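Local coordinates for protein KLLA0C04147p (Kluyveromyces lactis, PDB 5H2D) that binds ergosterol in its oxysterol-binding domain and, like its relatives, probably transfers sterols between membranes, at residues A[400-405]-A[411-416]; A[128-133]-A[421-426]; A[123-128]-A[393-398]. One frame throughout, in Å; residues are numbered along the deposited sequence.

Contact 1: A[400-405]-A[411-416]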
loop_
_atom_site.group_PDB
_atom_site.type_symbol
_atom_site.label_atom_id
_atom_site.label_comp_id
_atom_site.label_asym_id
_atom_site.label_seq_id
_atom_site.Cartn_x
_atom_site.Cartn_y
_atom_site.Cartn_z
ATOM N N PHE A 400 2.355 13.617 -11.562
ATOM C CA PHE A 400 1.299 12.816 -12.170
ATOM C C PHE A 400 0.330 13.747 -12.882
ATOM O O PHE A 400 0.195 14.923 -12.530
ATOM C CB PHE A 400 0.498 12.014 -11.126
ATOM C CG PHE A 400 1.289 10.952 -10.410
ATOM C CD1 PHE A 400 2.081 11.279 -9.314
ATOM C CD2 PHE A 400 1.175 9.617 -10.781
ATOM C CE1 PHE A 400 2.808 10.280 -8.641
ATOM C CE2 PHE A 400 1.884 8.615 -10.111
ATOM C CZ PHE A 400 2.701 8.955 -9.033
ATOM N N LYS A 401 -0.363 13.198 -13.880
ATOM C CA LYS A 401 -1.463 13.886 -14.535
ATOM C C LYS A 401 -2.594 12.896 -14.756
ATOM O O LYS A 401 -2.355 11.749 -15.131
ATOM C CB LYS A 401 -1.040 14.500 -15.884
ATOM C CG LYS A 401 -2.205 15.113 -16.652
ATOM C CD LYS A 401 -1.764 16.190 -17.633
ATOM C CE LYS A 401 -2.984 16.896 -18.234
ATOM N NZ LYS A 401 -2.651 18.230 -18.819
ATOM N N LYS A 402 -3.823 13.342 -14.530
ATOM C CA LYS A 402 -4.961 12.458 -14.736
ATOM C C LYS A 402 -5.163 12.226 -16.227
ATOM O O LYS A 402 -5.213 13.178 -17.015
ATOM C CB LYS A 402 -6.216 13.045 -14.100
ATOM C CG LYS A 402 -7.418 12.090 -14.107
ATOM C CD LYS A 402 -8.672 12.757 -13.536
ATOM C CE LYS A 402 -8.650 12.811 -12.015
ATOM N NZ LYS A 402 -8.969 11.484 -11.415
ATOM N N GLU A 403 -5.249 10.956 -16.611
ATOM C CA GLU A 403 -5.448 10.561 -17.999
ATOM C C GLU A 403 -6.453 9.420 -18.040
ATOM O O GLU A 403 -6.852 8.878 -17.006
ATOM C CB GLU A 403 -4.129 10.139 -18.652
ATOM C CG GLU A 403 -3.051 11.216 -18.658
ATOM C CD GLU A 403 -3.311 12.301 -19.688
ATOM O OE1 GLU A 403 -2.474 13.221 -19.800
ATOM O OE2 GLU A 403 -4.349 12.241 -20.384
ATOM N N ILE A 404 -6.867 9.050 -19.249
ATOM C CA ILE A 404 -7.738 7.900 -19.452
ATOM C C ILE A 404 -6.874 6.701 -19.812
ATOM O O ILE A 404 -6.064 6.761 -20.751
ATOM C CB ILE A 404 -8.795 8.190 -20.532
ATOM C CG1 ILE A 404 -9.838 9.169 -19.973
ATOM C CG2 ILE A 404 -9.443 6.898 -20.993
ATOM C CD1 ILE A 404 -10.713 9.819 -21.016
ATOM N N HIS A 405 -7.012 5.620 -19.049
ATOM C CA HIS A 405 -6.179 4.459 -19.303
ATOM C C HIS A 405 -6.636 3.758 -20.582
ATOM O O HIS A 405 -7.835 3.563 -20.785
ATOM C CB HIS A 405 -6.216 3.475 -18.134
ATOM C CG HIS A 405 -5.150 2.434 -18.224
ATOM N ND1 HIS A 405 -5.313 1.262 -18.933
ATOM C CD2 HIS A 405 -3.886 2.412 -17.746
ATOM C CE1 HIS A 405 -4.202 0.554 -18.868
ATOM N NE2 HIS A 405 -3.321 1.228 -18.151
ATOM N N ASP A 411 -10.284 6.846 -15.699
ATOM C CA ASP A 411 -9.337 7.855 -15.237
ATOM C C ASP A 411 -8.304 7.198 -14.332
ATOM O O ASP A 411 -8.641 6.386 -13.467
ATOM C CB ASP A 411 -10.054 8.961 -14.456
ATOM C CG ASP A 411 -10.816 9.923 -15.345
ATOM O OD1 ASP A 411 -10.644 9.880 -16.577
ATOM O OD2 ASP A 411 -11.579 10.743 -14.794
ATOM N N TYR A 412 -7.040 7.564 -14.526
ATOM C CA TYR A 412 -5.974 7.130 -13.632
ATOM C C TYR A 412 -4.923 8.226 -13.575
ATOM O O TYR A 412 -4.921 9.155 -14.387
ATOM C CB TYR A 412 -5.360 5.797 -14.083
ATOM C CG TYR A 412 -4.382 5.900 -15.238
ATOM C CD1 TYR A 412 -4.802 6.287 -16.500
ATOM C CD2 TYR A 412 -3.044 5.595 -15.064
ATOM C CE1 TYR A 412 -3.911 6.379 -17.551
ATOM C CE2 TYR A 412 -2.145 5.684 -16.109
ATOM C CZ TYR A 412 -2.586 6.068 -17.351
ATOM O OH TYR A 412 -1.685 6.149 -18.390
ATOM N N TRP A 413 -4.041 8.131 -12.587
ATOM C CA TRP A 413 -2.976 9.111 -12.415
ATOM C C TRP A 413 -1.732 8.585 -13.111
ATOM O O TRP A 413 -1.114 7.622 -12.649
ATOM C CB TRP A 413 -2.726 9.378 -10.934
ATOM C CG TRP A 413 -3.892 10.037 -10.286
ATOM C CD1 TRP A 413 -4.878 9.433 -9.562
ATOM C CD2 TRP A 413 -4.212 11.427 -10.321
ATOM N NE1 TRP A 413 -5.791 10.363 -9.134
ATOM C CE2 TRP A 413 -5.399 11.602 -9.577
ATOM C CE3 TRP A 413 -3.591 12.551 -10.879
ATOM C CZ2 TRP A 413 -5.991 12.852 -9.401
ATOM C CZ3 TRP A 413 -4.185 13.799 -10.703
ATOM C CH2 TRP A 413 -5.374 13.933 -9.976
ATOM N N LYS A 414 -1.379 9.210 -14.231
ATOM C CA LYS A 414 -0.253 8.772 -15.048
ATOM C C LYS A 414 1.014 9.482 -14.585
ATOM O O LYS A 414 1.123 10.706 -14.685
ATOM C CB LYS A 414 -0.527 9.050 -16.523
ATOM C CG LYS A 414 0.529 8.471 -17.447
ATOM C CD LYS A 414 0.169 8.723 -18.904
ATOM C CE LYS A 414 1.088 7.963 -19.839
ATOM N NZ LYS A 414 2.502 8.377 -19.674
ATOM N N PHE A 415 1.960 8.708 -14.071
ATOM C CA PHE A 415 3.285 9.221 -13.734
ATOM C C PHE A 415 3.903 9.881 -14.961
ATOM O O PHE A 415 3.855 9.328 -16.063
ATOM C CB PHE A 415 4.132 8.046 -13.232
ATOM C CG PHE A 415 5.530 8.397 -12.780
ATOM C CD1 PHE A 415 5.743 9.180 -11.660
ATOM C CD2 PHE A 415 6.627 7.870 -13.444
ATOM C CE1 PHE A 415 7.042 9.464 -11.233
ATOM C CE2 PHE A 415 7.917 8.137 -13.031
ATOM C CZ PHE A 415 8.132 8.942 -11.924
ATOM N N ASN A 416 4.463 11.082 -14.788
ATOM C CA ASN A 416 5.004 11.788 -15.950
ATOM C C ASN A 416 6.425 11.367 -16.307
ATOM O O ASN A 416 6.975 11.883 -17.285
ATOM C CB ASN A 416 4.922 13.316 -15.774
ATOM C CG ASN A 416 5.783 13.858 -14.638
ATOM O OD1 ASN A 416 6.752 13.241 -14.190
ATOM N ND2 ASN A 416 5.412 15.047 -14.169
#
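The imidazole of His405 turns its edge to the face of the Tyr412 phenol ring, with planes 73° apart and His405 CD2 3.9 Å from Tyr412 CZ. Tyr412 reaches it because its CG stands between the backbone N and the carbonyl carbon (chi1 78°), and the end of the side chain comes nearer the partner strand. The ring edge lies close to Ile404 C, with Tyr412 CD1 3.4 Å from His405 N. His405 ND1 takes a hydrogen bond from Val407 N in the connecting loop.

On the other face of the hairpin, Lys402 arches across the Trp413 indole. Lys402 CB sits over the six-membered ring of Trp413, 4.2 Å from its centroid, and bends at chi3 and chi4 bring Lys402 CE down to 3.7 Å from Trp413 CZ2. A long aliphatic chain suits this place: its methylenes cover the ring, and its CE and NZ fold back against the benzo part of the indole. Lys402 NZ is 4.3 Å from Asp411 OD2, too far for a salt bridge. Trp413 NE1 donates to Glu166. Farther along, Phe415 presents an edge to the face of Phe400 in a T-shaped pair with planes at 61°. Both phenyls are buried, Phe400 against Phe141 and Trp155 and Phe415 stacked on Trp155.

Between the strands, Lys401 pairs with Lys414 and Glu403 with Tyr412 through reciprocal backbone bonds, Tyr412 N to Glu403 O measuring 2.8 Å. The result is a two-stranded antiparallel beta hairpin, packed by its aromatic residues on strands 138-146 and 151-157 of the sterol-binding domain.

Contact 2: A[128-133]-A[421-426]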
loop_
_atom_site.group_PDB
_atom_site.type_symbol
_atom_site.label_atom_id
_atom_site.label_comp_id
_atom_site.label_asym_id
_atom_site.label_seq_id
_atom_site.Cartn_x
_atom_site.Cartn_y
_atom_site.Cartn_z
ATOM N N THR A 128 5.220 14.091 -1.130
ATOM C CA THR A 128 5.664 12.943 -1.896
ATOM C C THR A 128 6.333 11.933 -0.978
ATOM O O THR A 128 6.726 12.248 0.142
ATOM C CB THR A 128 6.653 13.342 -3.003
ATOM O OG1 THR A 128 7.776 14.020 -2.409
ATOM C CG2 THR A 128 5.995 14.276 -4.001
ATOM N N PHE A 129 6.459 10.704 -1.468
ATOM C CA PHE A 129 7.249 9.723 -0.742
ATOM C C PHE A 129 7.876 8.771 -1.748
ATOM O O PHE A 129 7.185 8.219 -2.606
ATOM C CB PHE A 129 6.407 8.957 0.301
ATOM C CG PHE A 129 7.168 7.827 0.982
ATOM C CD1 PHE A 129 8.236 8.107 1.826
ATOM C CD2 PHE A 129 6.824 6.496 0.770
ATOM C CE1 PHE A 129 8.949 7.084 2.427
ATOM C CE2 PHE A 129 7.534 5.469 1.384
ATOM C CZ PHE A 129 8.598 5.771 2.211
ATOM N N GLU A 130 9.192 8.610 -1.658
ATOM C CA GLU A 130 9.912 7.661 -2.493
ATOM C C GLU A 130 10.487 6.550 -1.632
ATOM O O GLU A 130 10.779 6.749 -0.448
ATOM C CB GLU A 130 11.048 8.346 -3.247
ATOM C CG GLU A 130 12.057 8.999 -2.319
ATOM C CD GLU A 130 13.396 9.252 -3.013
ATOM O OE1 GLU A 130 14.306 8.414 -2.830
ATOM O OE2 GLU A 130 13.501 10.268 -3.748
ATOM N N TYR A 131 10.642 5.374 -2.232
ATOM C CA TYR A 131 11.242 4.242 -1.527
ATOM C C TYR A 131 11.748 3.257 -2.570
ATOM O O TYR A 131 10.954 2.680 -3.322
ATOM C CB TYR A 131 10.223 3.591 -0.591
ATOM C CG TYR A 131 10.690 2.427 0.255
ATOM C CD1 TYR A 131 11.367 2.645 1.452
ATOM C CD2 TYR A 131 10.388 1.116 -0.102
ATOM C CE1 TYR A 131 11.765 1.583 2.255
ATOM C CE2 TYR A 131 10.775 0.043 0.699
ATOM C CZ TYR A 131 11.459 0.286 1.869
ATOM O OH TYR A 131 11.829 -0.769 2.661
ATOM N N SER A 132 13.065 3.074 -2.629
ATOM C CA SER A 132 13.649 2.102 -3.538
ATOM C C SER A 132 14.355 1.022 -2.738
ATOM O O SER A 132 14.852 1.263 -1.633
ATOM C CB SER A 132 14.629 2.769 -4.504
ATOM O OG SER A 132 13.961 3.717 -5.317
ATOM N N ARG A 133 14.384 -0.187 -3.302
ATOM C CA ARG A 133 15.019 -1.326 -2.649
ATOM C C ARG A 133 16.030 -1.907 -3.625
ATOM O O ARG A 133 15.679 -2.721 -4.490
ATOM C CB ARG A 133 13.983 -2.355 -2.210
ATOM C CG ARG A 133 13.190 -1.926 -0.965
ATOM C CD ARG A 133 14.030 -1.938 0.296
ATOM N NE ARG A 133 14.414 -3.304 0.638
ATOM C CZ ARG A 133 13.780 -4.076 1.510
ATOM N NH1 ARG A 133 12.722 -3.623 2.175
ATOM N NH2 ARG A 133 14.207 -5.315 1.725
ATOM N N LYS A 421 14.666 10.900 -12.952
ATOM C CA LYS A 421 15.719 11.565 -13.721
ATOM C C LYS A 421 16.072 12.914 -13.110
ATOM O O LYS A 421 17.256 13.242 -12.949
ATOM C CB LYS A 421 15.279 11.732 -15.174
ATOM C CG LYS A 421 14.875 10.435 -15.829
ATOM C CD LYS A 421 14.648 10.587 -17.326
ATOM C CE LYS A 421 13.595 11.619 -17.634
ATOM N NZ LYS A 421 13.241 11.618 -19.086
ATOM N N GLN A 422 15.065 13.716 -12.761
ATOM C CA GLN A 422 15.358 15.006 -12.148
ATOM C C GLN A 422 16.033 14.825 -10.800
ATOM O O GLN A 422 16.880 15.635 -10.418
ATOM C CB GLN A 422 14.083 15.836 -12.011
ATOM C CG GLN A 422 13.397 16.092 -13.340
ATOM C CD GLN A 422 12.358 17.193 -13.264
ATOM O OE1 GLN A 422 12.277 17.924 -12.275
ATOM N NE2 GLN A 422 11.559 17.323 -14.319
ATOM N N ARG A 423 15.671 13.769 -10.072
ATOM C CA ARG A 423 16.350 13.446 -8.821
ATOM C C ARG A 423 17.812 13.082 -9.068
ATOM O O ARG A 423 18.716 13.569 -8.375
ATOM C CB ARG A 423 15.596 12.301 -8.144
ATOM C CG ARG A 423 16.184 11.755 -6.846
ATOM C CD ARG A 423 15.475 10.450 -6.533
ATOM N NE ARG A 423 15.830 9.873 -5.237
ATOM C CZ ARG A 423 16.890 9.104 -5.018
ATOM N NH1 ARG A 423 17.730 8.831 -6.006
ATOM N NH2 ARG A 423 17.112 8.608 -3.815
ATOM N N ARG A 424 18.051 12.197 -10.035
ATOM C CA ARG A 424 19.406 11.841 -10.448
ATOM C C ARG A 424 20.254 13.075 -10.735
ATOM O O ARG A 424 21.446 13.120 -10.388
ATOM C CB ARG A 424 19.326 10.942 -11.685
ATOM C CG ARG A 424 20.660 10.498 -12.263
ATOM C CD ARG A 424 20.480 10.008 -13.698
ATOM N NE ARG A 424 19.977 11.078 -14.550
ATOM C CZ ARG A 424 19.258 10.899 -15.655
ATOM N NH1 ARG A 424 18.941 9.676 -16.068
ATOM N NH2 ARG A 424 18.839 11.952 -16.337
ATOM N N ASP A 425 19.662 14.084 -11.370
ATOM C CA ASP A 425 20.401 15.252 -11.827
ATOM C C ASP A 425 20.368 16.395 -10.825
ATOM O O ASP A 425 20.752 17.518 -11.174
ATOM C CB ASP A 425 19.855 15.712 -13.182
ATOM C CG ASP A 425 20.049 14.669 -14.269
ATOM O OD1 ASP A 425 20.902 13.769 -14.100
ATOM O OD2 ASP A 425 19.339 14.740 -15.291
ATOM N N HIS A 426 19.910 16.139 -9.595
ATOM C CA HIS A 426 19.969 17.113 -8.507
ATOM C C HIS A 426 19.151 18.361 -8.817
ATOM O O HIS A 426 19.561 19.488 -8.516
ATOM C CB HIS A 426 21.424 17.473 -8.189
ATOM C CG HIS A 426 22.277 16.272 -7.937
ATOM N ND1 HIS A 426 23.223 15.826 -8.835
ATOM C CD2 HIS A 426 22.282 15.388 -6.912
ATOM C CE1 HIS A 426 23.794 14.734 -8.359
ATOM N NE2 HIS A 426 23.241 14.448 -7.193
#
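Arg423 and Glu130 approach from opposite directions, each on a nearly straight chain. The arginine sets CG opposite its backbone N (chi1 177°) and stays extended as far as NE, while the glutamate holds CG between N and the carbonyl carbon (chi1 59°) and then runs out straight. The two chains bridge the gap between helix 419-424 and strand 128-133, the strand next to 138-146 in the antiparallel beta framework of the oxysterol-binding fold. The nearest CA atoms, those of Glu130 and Arg423, are still 10.7 Å apart, which is why two long residues are suited to the task.

They meet in a side-on, two-pronged salt bridge. Glu130 OE2 lies in the guanidinium plane, at its edge, 2.8 Å from Arg423 NE, and Arg423 NH2 reaches Glu130 OE1 at 3.0 Å. Both oxygens use their syn lone pairs. The grip is uneven: the NE bond is clearly the straighter, and OE1 is tilted from the guanidinium plane, in keeping with the two flat groups being turned 39° against each other.

Both residues are buried, and further bonds share the load. Tyr419 OH, one turn back on the helix, binds OE2; Tyr25 OH binds OE1; and NH2 also donates to the carbonyl oxygen of Leu23. With Arg423 replaced by an alanine, the buried carboxylate of Glu130 would probably lose its countercharge and the Leu23 carbonyl this donor.

Just beyond, the helix closes in a Schellman motif, with His426 at positive phi as its C-prime residue and His426 N bonded to Arg423 O at 3.1 Å.

Contact 3: A[123-128]-A[393-398]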
loop_
_atom_site.group_PDB
_atom_site.type_symbol
_atom_site.label_atom_id
_atom_site.label_comp_id
_atom_site.label_asym_id
_atom_site.label_seq_id
_atom_site.Cartn_x
_atom_site.Cartn_y
_atom_site.Cartn_z
ATOM N N PRO A 123 -1.576 13.200 4.364
ATOM C CA PRO A 123 -0.464 13.860 3.669
ATOM C C PRO A 123 -0.855 15.255 3.210
ATOM O O PRO A 123 -2.006 15.508 2.840
ATOM C CB PRO A 123 -0.179 12.936 2.481
ATOM C CG PRO A 123 -0.794 11.608 2.863
ATOM C CD PRO A 123 -2.036 12.000 3.638
ATOM N N LEU A 124 0.113 16.168 3.259
ATOM C CA LEU A 124 -0.136 17.502 2.725
ATOM C C LEU A 124 -0.302 17.429 1.213
ATOM O O LEU A 124 0.230 16.537 0.546
ATOM C CB LEU A 124 1.008 18.451 3.082
ATOM C CG LEU A 124 1.304 18.591 4.575
ATOM C CD1 LEU A 124 2.456 19.558 4.779
ATOM C CD2 LEU A 124 0.087 19.068 5.355
ATOM N N LEU A 125 -1.063 18.377 0.666
ATOM C CA LEU A 125 -1.174 18.465 -0.785
ATOM C C LEU A 125 0.208 18.691 -1.393
ATOM O O LEU A 125 0.908 19.640 -1.023
ATOM C CB LEU A 125 -2.132 19.593 -1.166
ATOM C CG LEU A 125 -2.403 19.744 -2.669
ATOM C CD1 LEU A 125 -3.058 18.497 -3.287
ATOM C CD2 LEU A 125 -3.269 20.987 -2.885
ATOM N N GLY A 126 0.602 17.812 -2.315
ATOM C CA GLY A 126 1.911 17.900 -2.917
ATOM C C GLY A 126 2.985 17.136 -2.176
ATOM O O GLY A 126 4.112 17.038 -2.677
ATOM N N GLU A 127 2.671 16.582 -1.007
ATOM C CA GLU A 127 3.633 15.737 -0.316
ATOM C C GLU A 127 3.967 14.531 -1.188
ATOM O O GLU A 127 3.123 14.026 -1.932
ATOM C CB GLU A 127 3.062 15.283 1.028
ATOM C CG GLU A 127 4.086 14.601 1.944
ATOM C CD GLU A 127 3.587 14.345 3.366
ATOM O OE1 GLU A 127 4.129 13.430 4.025
ATOM O OE2 GLU A 127 2.685 15.061 3.840
ATOM N N THR A 128 5.220 14.091 -1.130
ATOM C CA THR A 128 5.664 12.943 -1.896
ATOM C C THR A 128 6.333 11.933 -0.978
ATOM O O THR A 128 6.726 12.248 0.142
ATOM C CB THR A 128 6.653 13.342 -3.003
ATOM O OG1 THR A 128 7.776 14.020 -2.409
ATOM C CG2 THR A 128 5.995 14.276 -4.001
ATOM N N ILE A 393 -6.667 30.142 -9.619
ATOM C CA ILE A 393 -5.503 29.364 -10.025
ATOM C C ILE A 393 -5.823 27.887 -9.851
ATOM O O ILE A 393 -6.175 27.447 -8.750
ATOM C CB ILE A 393 -4.259 29.776 -9.222
ATOM C CG1 ILE A 393 -3.809 31.176 -9.663
ATOM C CG2 ILE A 393 -3.138 28.748 -9.372
ATOM C CD1 ILE A 393 -2.390 31.514 -9.301
ATOM N N THR A 394 -5.719 27.125 -10.940
ATOM C CA THR A 394 -5.990 25.692 -10.921
ATOM C C THR A 394 -4.762 24.953 -10.403
ATOM O O THR A 394 -3.684 25.047 -10.995
ATOM C CB THR A 394 -6.344 25.183 -12.320
ATOM O OG1 THR A 394 -7.482 25.890 -12.831
ATOM C CG2 THR A 394 -6.657 23.689 -12.282
ATOM N N TYR A 395 -4.920 24.215 -9.309
ATOM C CA TYR A 395 -3.798 23.455 -8.774
ATOM C C TYR A 395 -3.362 22.379 -9.758
ATOM O O TYR A 395 -4.188 21.667 -10.333
ATOM C CB TYR A 395 -4.164 22.804 -7.435
ATOM C CG TYR A 395 -3.020 21.995 -6.867
ATOM C CD1 TYR A 395 -1.948 22.614 -6.235
ATOM C CD2 TYR A 395 -2.993 20.611 -6.989
ATOM C CE1 TYR A 395 -0.892 21.885 -5.728
ATOM C CE2 TYR A 395 -1.938 19.880 -6.487
ATOM C CZ TYR A 395 -0.895 20.517 -5.862
ATOM O OH TYR A 395 0.151 19.801 -5.364
ATOM N N GLN A 396 -2.050 22.251 -9.938
ATOM C CA GLN A 396 -1.480 21.232 -10.805
ATOM C C GLN A 396 -0.577 20.324 -9.988
ATOM O O GLN A 396 0.298 20.794 -9.252
ATOM C CB GLN A 396 -0.704 21.863 -11.968
ATOM C CG GLN A 396 -1.587 22.620 -12.956
ATOM C CD GLN A 396 -0.785 23.389 -13.990
ATOM O OE1 GLN A 396 0.373 23.746 -13.761
ATOM N NE2 GLN A 396 -1.401 23.647 -15.142
ATOM N N GLN A 397 -0.795 19.020 -10.121
ATOM C CA GLN A 397 0.117 18.034 -9.571
ATOM C C GLN A 397 1.478 18.152 -10.241
ATOM O O GLN A 397 1.592 18.592 -11.387
ATOM C CB GLN A 397 -0.446 16.626 -9.783
ATOM C CG GLN A 397 -1.741 16.341 -9.019
ATOM C CD GLN A 397 -2.962 16.988 -9.643
ATOM O OE1 GLN A 397 -2.973 17.324 -10.831
ATOM N NE2 GLN A 397 -4.008 17.150 -8.848
ATOM N N ARG A 398 2.519 17.746 -9.523
ATOM C CA ARG A 398 3.869 17.892 -10.059
ATOM C C ARG A 398 4.329 16.690 -10.871
ATOM O O ARG A 398 4.970 16.861 -11.915
ATOM C CB ARG A 398 4.857 18.147 -8.920
ATOM C CG ARG A 398 6.288 18.240 -9.376
ATOM C CD ARG A 398 7.174 18.783 -8.262
ATOM N NE ARG A 398 6.822 20.163 -7.943
ATOM C CZ ARG A 398 6.474 20.604 -6.740
ATOM N NH1 ARG A 398 6.431 19.775 -5.703
ATOM N NH2 ARG A 398 6.173 21.883 -6.575
#
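Leu125 sets its isobutyl group over one face of the Tyr395 ring, a CH-pi contact made from the corner of a type II beta turn, Leu124 to Glu127. The turn lies just before strand 128-133 of the oxysterol-binding fold, and the tyrosine belongs to the loop leading from helix 367-390 to strand 400-404.

The two side chains come from opposite directions, each with CG trans to its own backbone nitrogen. The leucine branch is then turned, at chi2 61°, to lay CD2 over the ring, with CD1 overhanging the rim beside CE2. Leu125 CD2 stands over the middle, 3.7 Å from the Tyr395 ring centroid and only 8° off the normal. Leu125 CD1 is 3.7 Å from Tyr395 CE2, while Leu125 CG rests 3.6 Å from Tyr395 CZ. A forked aliphatic residue suits this place, since one branch can cap the centre of the ring while the other reaches past its rim. Arg388 of helix 367-390 packs against both side chains.

The turn itself accounts for its residue types. Its backbone closure runs from Glu127 N to Leu124 O, 2.9 Å. Glu127 reinforces it: on an extended chain it reaches the Leu124 N-H, which meets OE2 on the anti side, tilted out of the carboxylate plane, with Leu124 N 2.9 Å from Glu127 OE2. The same oxygen also forms a salt bridge with Arg356. Gly126 has phi 90°, where a beta carbon would be pressed against the preceding carbonyl oxygen; it would also stand too close to the tyrosine hydroxyl. With hydrogen alone at that position, the phenol end can slide up beside the turn, bringing Tyr395 OH to 3.6 Å from Gly126 CA.

Overall arrangement
From the N terminus, the chain first meets the turn at 123-128, which runs directly into strand 128-133; contacts 3 and 2 therefore share Thr128. Contact 3 closes a loop of 264 residues when the chain returns at 393-398, after helix 367-390. Contact 1 follows in series as a local hairpin with a five-residue connection, touching contact 3 where Trp413 packs on Gln397. Helix 419-424 then closes the still longer loop of contact 2, inside which contact 1 is nested, whereas contacts 2 and 3 cross. Contacts 2 and 3 fasten the C-terminal part of the chain to the start of the beta framework, and contact 1 forms the hairpin between them; the centres lie 14 to 19 Å apart.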